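Local atomic coordinates of polyphosphate kinase (Porphyromonas gingivalis, PDB entry 2O8R), a protein that probably catalyses the reversible, magnesium-dependent transfer of the terminal phosphate of ATP to a growing chain of polyphosphate. Residues A[365-379]-A[392-406]. The protein carries 3 engineered substitutions. Sequence-based numbering, arbitrary orientation.
Sequences AISPDVSEIRLTQYR and AAAQSGKKVSVFVEL
Lys398, with the most surface buried here, reaches across to the C-terminal end of helix 355-365. Two bends in the outer part of its chain curl it so that NZ donates to Ala365 O at 2.8 Å, tilted 29° from the carbonyl plane, while CE passes beside the Ser367 carbonyl. The amine thus grips a carbonyl at the C-terminal end of that helix, where the helix dipole would probably favour a positive charge. Just before Lys398, Gly397 closes helix 385-395 in a Schellman motif.

Strands 370-377 and 399-404 then run parallel, their axes 22° apart, and the backbone bonds go to alternate partners: Ile373 N and O, for example, bind Lys399 O and Ser401 N. Together with helix 385-395 they form a beta-alpha-beta unit of the phospholipase D-like C-terminal domain 1. On the face bearing Ile373 and Leu375, Ile373 CD1 meets Ala393 CB at 3.7 Å, which ties the sheet to the connecting helix.

Phe403 lies on the face shared with Arg374 and Thr376. Its ring edge meets Arg374 NH2 (3.8 Å from Phe403 CZ), the guanidinium and ring planes being 68° apart. Arg374 NH1 also forms a salt bridge to Glu372 OE2, approached from above the carboxylate plane.

At the C-terminal ends of the strands, Leu406 CD1 sits over the Tyr378 ring, 4.0 Å from its centroid, a CH-pi contact, whereas the carboxylate of Glu405 stands at the ring's edge. Glu405 also lies near His439, the predicted phosphohistidine, and Arg379 is a predicted magnesium-site residue. The chemistry therefore differs along the pair: at one end a lysine amine bonds to a helix-end carbonyl; at the other, apolar and aromatic contacts, with a carboxylate at the ring edge, join the loops beside the probable active site.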
# COMPACT_ATOMS: atom_id res chain seq x y z
N ALA A 365 -22.88 -14.86 5.75
CA ALA A 365 -21.86 -15.25 6.71
C ALA A 365 -22.49 -15.79 7.99
O ALA A 365 -22.15 -16.88 8.44
CB ALA A 365 -20.94 -14.09 7.02
N ILE A 366 -23.45 -15.05 8.53
CA ILE A 366 -24.07 -15.42 9.80
C ILE A 366 -25.41 -16.16 9.66
O ILE A 366 -26.12 -16.34 10.65
CB ILE A 366 -24.22 -14.20 10.74
CG1 ILE A 366 -25.05 -13.11 10.08
CG2 ILE A 366 -22.85 -13.67 11.16
CD1 ILE A 366 -25.69 -12.16 11.08
N SER A 367 -25.75 -16.59 8.45
CA SER A 367 -26.97 -17.35 8.24
C SER A 367 -26.77 -18.86 8.39
O SER A 367 -25.96 -19.44 7.68
CB SER A 367 -27.58 -17.07 6.88
OG SER A 367 -28.49 -18.12 6.54
N PRO A 368 -27.55 -19.48 9.29
CA PRO A 368 -27.63 -20.93 9.47
C PRO A 368 -27.94 -21.72 8.19
O PRO A 368 -27.52 -22.88 8.07
CB PRO A 368 -28.80 -21.10 10.45
CG PRO A 368 -29.50 -19.76 10.48
CD PRO A 368 -28.41 -18.77 10.25
N ASP A 369 -28.65 -21.11 7.24
CA ASP A 369 -29.10 -21.82 6.04
C ASP A 369 -28.01 -22.05 4.99
O ASP A 369 -28.16 -22.91 4.13
CB ASP A 369 -30.27 -21.08 5.39
CG ASP A 369 -31.44 -20.87 6.34
OD1 ASP A 369 -31.46 -21.48 7.43
OD2 ASP A 369 -32.34 -20.07 5.99
N VAL A 370 -26.91 -21.30 5.07
CA VAL A 370 -25.88 -21.34 4.03
C VAL A 370 -24.86 -22.44 4.30
O VAL A 370 -24.26 -22.51 5.37
CB VAL A 370 -25.13 -19.98 3.90
CG1 VAL A 370 -24.18 -19.98 2.71
CG2 VAL A 370 -26.10 -18.82 3.80
N SER A 371 -24.66 -23.30 3.30
CA SER A 371 -23.64 -24.33 3.38
C SER A 371 -22.33 -23.80 2.82
O SER A 371 -21.29 -23.92 3.47
CB SER A 371 -24.08 -25.59 2.62
OG SER A 371 -24.23 -25.33 1.23
N GLU A 372 -22.37 -23.22 1.62
CA GLU A 372 -21.14 -22.71 1.03
C GLU A 372 -21.21 -21.44 0.19
O GLU A 372 -22.26 -21.08 -0.34
CB GLU A 372 -20.38 -23.83 0.31
CG GLU A 372 -21.01 -24.42 -0.91
CD GLU A 372 -20.04 -25.29 -1.69
OE1 GLU A 372 -20.50 -26.18 -2.44
OE2 GLU A 372 -18.81 -25.09 -1.56
N ILE A 373 -20.07 -20.77 0.10
CA ILE A 373 -19.88 -19.58 -0.72
C ILE A 373 -18.69 -19.81 -1.63
O ILE A 373 -17.64 -20.29 -1.19
CB ILE A 373 -19.60 -18.35 0.13
CG1 ILE A 373 -20.68 -18.18 1.20
CG2 ILE A 373 -19.49 -17.13 -0.73
CD1 ILE A 373 -20.36 -17.10 2.22
N ARG A 374 -18.86 -19.51 -2.91
CA ARG A 374 -17.82 -19.72 -3.90
C ARG A 374 -17.78 -18.52 -4.82
O ARG A 374 -18.83 -18.09 -5.31
CB ARG A 374 -18.11 -20.98 -4.71
CG ARG A 374 -18.37 -22.19 -3.84
CD ARG A 374 -19.04 -23.31 -4.59
NE ARG A 374 -18.15 -24.00 -5.52
CZ ARG A 374 -17.11 -24.75 -5.17
NH1 ARG A 374 -16.79 -24.90 -3.89
NH2 ARG A 374 -16.39 -25.35 -6.10
N LEU A 375 -16.59 -17.97 -5.04
CA LEU A 375 -16.46 -16.85 -5.98
C LEU A 375 -15.14 -16.78 -6.76
O LEU A 375 -14.12 -17.40 -6.42
CB LEU A 375 -16.76 -15.52 -5.28
CG LEU A 375 -15.60 -14.65 -4.79
CD1 LEU A 375 -16.10 -13.23 -4.52
CD2 LEU A 375 -15.00 -15.25 -3.56
N THR A 376 -15.17 -16.00 -7.83
CA THR A 376 -13.98 -15.77 -8.60
C THR A 376 -13.39 -14.42 -8.17
O THR A 376 -14.10 -13.58 -7.64
CB THR A 376 -14.29 -15.82 -10.10
OG1 THR A 376 -15.39 -14.95 -10.40
CG2 THR A 376 -14.67 -17.23 -10.51
N GLN A 377 -12.08 -14.25 -8.36
CA GLN A 377 -11.35 -13.02 -8.01
C GLN A 377 -10.15 -12.88 -8.95
O GLN A 377 -9.44 -13.86 -9.19
CB GLN A 377 -10.85 -13.11 -6.57
CG GLN A 377 -11.71 -12.41 -5.53
CD GLN A 377 -11.15 -11.05 -5.10
OE1 GLN A 377 -11.58 -10.47 -4.10
NE2 GLN A 377 -10.18 -10.54 -5.86
N TYR A 378 -9.93 -11.67 -9.49
CA TYR A 378 -8.77 -11.45 -10.37
C TYR A 378 -7.46 -11.81 -9.68
O TYR A 378 -6.73 -12.67 -10.15
CB TYR A 378 -8.72 -10.01 -10.89
CG TYR A 378 -7.43 -9.69 -11.63
CD1 TYR A 378 -7.13 -10.29 -12.85
CD2 TYR A 378 -6.52 -8.77 -11.12
CE1 TYR A 378 -5.95 -10.00 -13.53
CE2 TYR A 378 -5.34 -8.48 -11.79
CZ TYR A 378 -5.06 -9.09 -13.00
OH TYR A 378 -3.89 -8.80 -13.66
N ARG A 379 -7.19 -11.14 -8.56
CA ARG A 379 -6.06 -11.45 -7.69
C ARG A 379 -6.53 -11.55 -6.25
O ARG A 379 -7.59 -11.04 -5.89
CB ARG A 379 -5.03 -10.32 -7.73
CG ARG A 379 -3.94 -10.47 -8.77
CD ARG A 379 -2.76 -9.56 -8.46
NE ARG A 379 -3.17 -8.16 -8.34
CZ ARG A 379 -2.98 -7.24 -9.29
NH1 ARG A 379 -2.37 -7.56 -10.42
NH2 ARG A 379 -3.39 -6.00 -9.09
N ALA A 392 -15.04 -14.21 7.80
CA ALA A 392 -16.13 -14.43 8.76
C ALA A 392 -16.90 -15.72 8.47
O ALA A 392 -17.18 -16.50 9.39
CB ALA A 392 -17.09 -13.23 8.76
N ALA A 393 -17.22 -15.94 7.20
CA ALA A 393 -18.02 -17.08 6.80
C ALA A 393 -17.25 -18.37 7.01
O ALA A 393 -17.81 -19.35 7.51
CB ALA A 393 -18.43 -16.95 5.36
N ALA A 394 -15.97 -18.37 6.65
CA ALA A 394 -15.13 -19.56 6.79
C ALA A 394 -14.89 -19.89 8.25
O ALA A 394 -14.78 -21.06 8.63
CB ALA A 394 -13.81 -19.37 6.07
N GLN A 395 -14.83 -18.85 9.08
CA GLN A 395 -14.71 -19.01 10.52
C GLN A 395 -16.03 -19.46 11.13
O GLN A 395 -16.04 -20.08 12.19
CB GLN A 395 -14.23 -17.71 11.15
CG GLN A 395 -12.79 -17.37 10.78
CD GLN A 395 -12.44 -15.92 11.05
OE1 GLN A 395 -13.11 -15.24 11.84
NE2 GLN A 395 -11.38 -15.44 10.41
N SER A 396 -17.13 -19.16 10.45
CA SER A 396 -18.45 -19.66 10.84
C SER A 396 -18.70 -21.06 10.32
O SER A 396 -19.85 -21.51 10.30
CB SER A 396 -19.55 -18.74 10.34
OG SER A 396 -20.18 -18.07 11.41
N GLY A 397 -17.65 -21.73 9.86
CA GLY A 397 -17.73 -23.14 9.48
C GLY A 397 -18.15 -23.44 8.05
O GLY A 397 -18.08 -24.59 7.62
N LYS A 398 -18.59 -22.42 7.33
CA LYS A 398 -19.14 -22.60 5.98
C LYS A 398 -18.03 -22.82 4.98
O LYS A 398 -16.97 -22.19 5.08
CB LYS A 398 -19.97 -21.39 5.58
CG LYS A 398 -20.67 -20.71 6.74
CD LYS A 398 -21.86 -19.90 6.29
CE LYS A 398 -22.97 -19.98 7.32
NZ LYS A 398 -22.50 -19.62 8.69
N LYS A 399 -18.27 -23.70 4.01
CA LYS A 399 -17.31 -23.97 2.94
C LYS A 399 -17.05 -22.74 2.06
O LYS A 399 -17.96 -22.25 1.40
CB LYS A 399 -17.81 -25.12 2.08
CG LYS A 399 -17.79 -26.47 2.77
CD LYS A 399 -17.89 -27.59 1.75
CE LYS A 399 -17.82 -28.95 2.41
NZ LYS A 399 -17.88 -30.03 1.39
N VAL A 400 -15.81 -22.25 2.05
CA VAL A 400 -15.49 -21.04 1.27
C VAL A 400 -14.36 -21.26 0.25
O VAL A 400 -13.22 -21.52 0.62
CB VAL A 400 -15.13 -19.84 2.19
CG1 VAL A 400 -14.82 -18.61 1.35
CG2 VAL A 400 -16.26 -19.54 3.16
N SER A 401 -14.69 -21.17 -1.04
CA SER A 401 -13.68 -21.32 -2.09
C SER A 401 -13.49 -20.04 -2.90
O SER A 401 -14.47 -19.38 -3.23
CB SER A 401 -14.07 -22.44 -3.05
OG SER A 401 -15.05 -23.27 -2.47
N VAL A 402 -12.24 -19.70 -3.20
CA VAL A 402 -11.95 -18.56 -4.08
C VAL A 402 -11.09 -19.00 -5.26
O VAL A 402 -9.95 -19.45 -5.08
CB VAL A 402 -11.22 -17.43 -3.34
CG1 VAL A 402 -10.94 -16.27 -4.28
CG2 VAL A 402 -12.02 -16.96 -2.15
N PHE A 403 -11.64 -18.86 -6.47
CA PHE A 403 -10.94 -19.23 -7.70
C PHE A 403 -10.32 -18.02 -8.30
O PHE A 403 -11.03 -17.09 -8.70
CB PHE A 403 -11.90 -19.87 -8.71
CG PHE A 403 -12.39 -21.21 -8.28
CD1 PHE A 403 -11.76 -22.36 -8.73
CD2 PHE A 403 -13.45 -21.32 -7.39
CE1 PHE A 403 -12.20 -23.60 -8.30
CE2 PHE A 403 -13.88 -22.56 -6.96
CZ PHE A 403 -13.26 -23.70 -7.42
N VAL A 404 -8.99 -18.02 -8.35
CA VAL A 404 -8.21 -16.85 -8.73
C VAL A 404 -7.50 -17.06 -10.06
O VAL A 404 -6.70 -18.01 -10.21
CB VAL A 404 -7.14 -16.50 -7.66
CG1 VAL A 404 -6.49 -15.16 -7.97
CG2 VAL A 404 -7.73 -16.50 -6.26
N GLU A 405 -7.77 -16.17 -11.02
CA GLU A 405 -7.25 -16.32 -12.38
C GLU A 405 -5.76 -16.01 -12.60
O GLU A 405 -5.28 -16.09 -13.73
CB GLU A 405 -8.08 -15.49 -13.37
CG GLU A 405 -8.16 -14.00 -13.07
CD GLU A 405 -8.76 -13.20 -14.22
OE1 GLU A 405 -8.12 -13.09 -15.29
OE2 GLU A 405 -9.88 -12.65 -14.04
N LEU A 406 -5.04 -15.67 -11.53
CA LEU A 406 -3.66 -15.24 -11.70
C LEU A 406 -2.64 -16.37 -11.85
O LEU A 406 -3.01 -17.55 -11.93
CB LEU A 406 -3.24 -14.22 -10.64
CG LEU A 406 -2.44 -13.09 -11.30
CD1 LEU A 406 -3.37 -12.08 -11.99
CD2 LEU A 406 -1.45 -12.43 -10.34
O HOH W 1 -17.07 -23.43 -1.06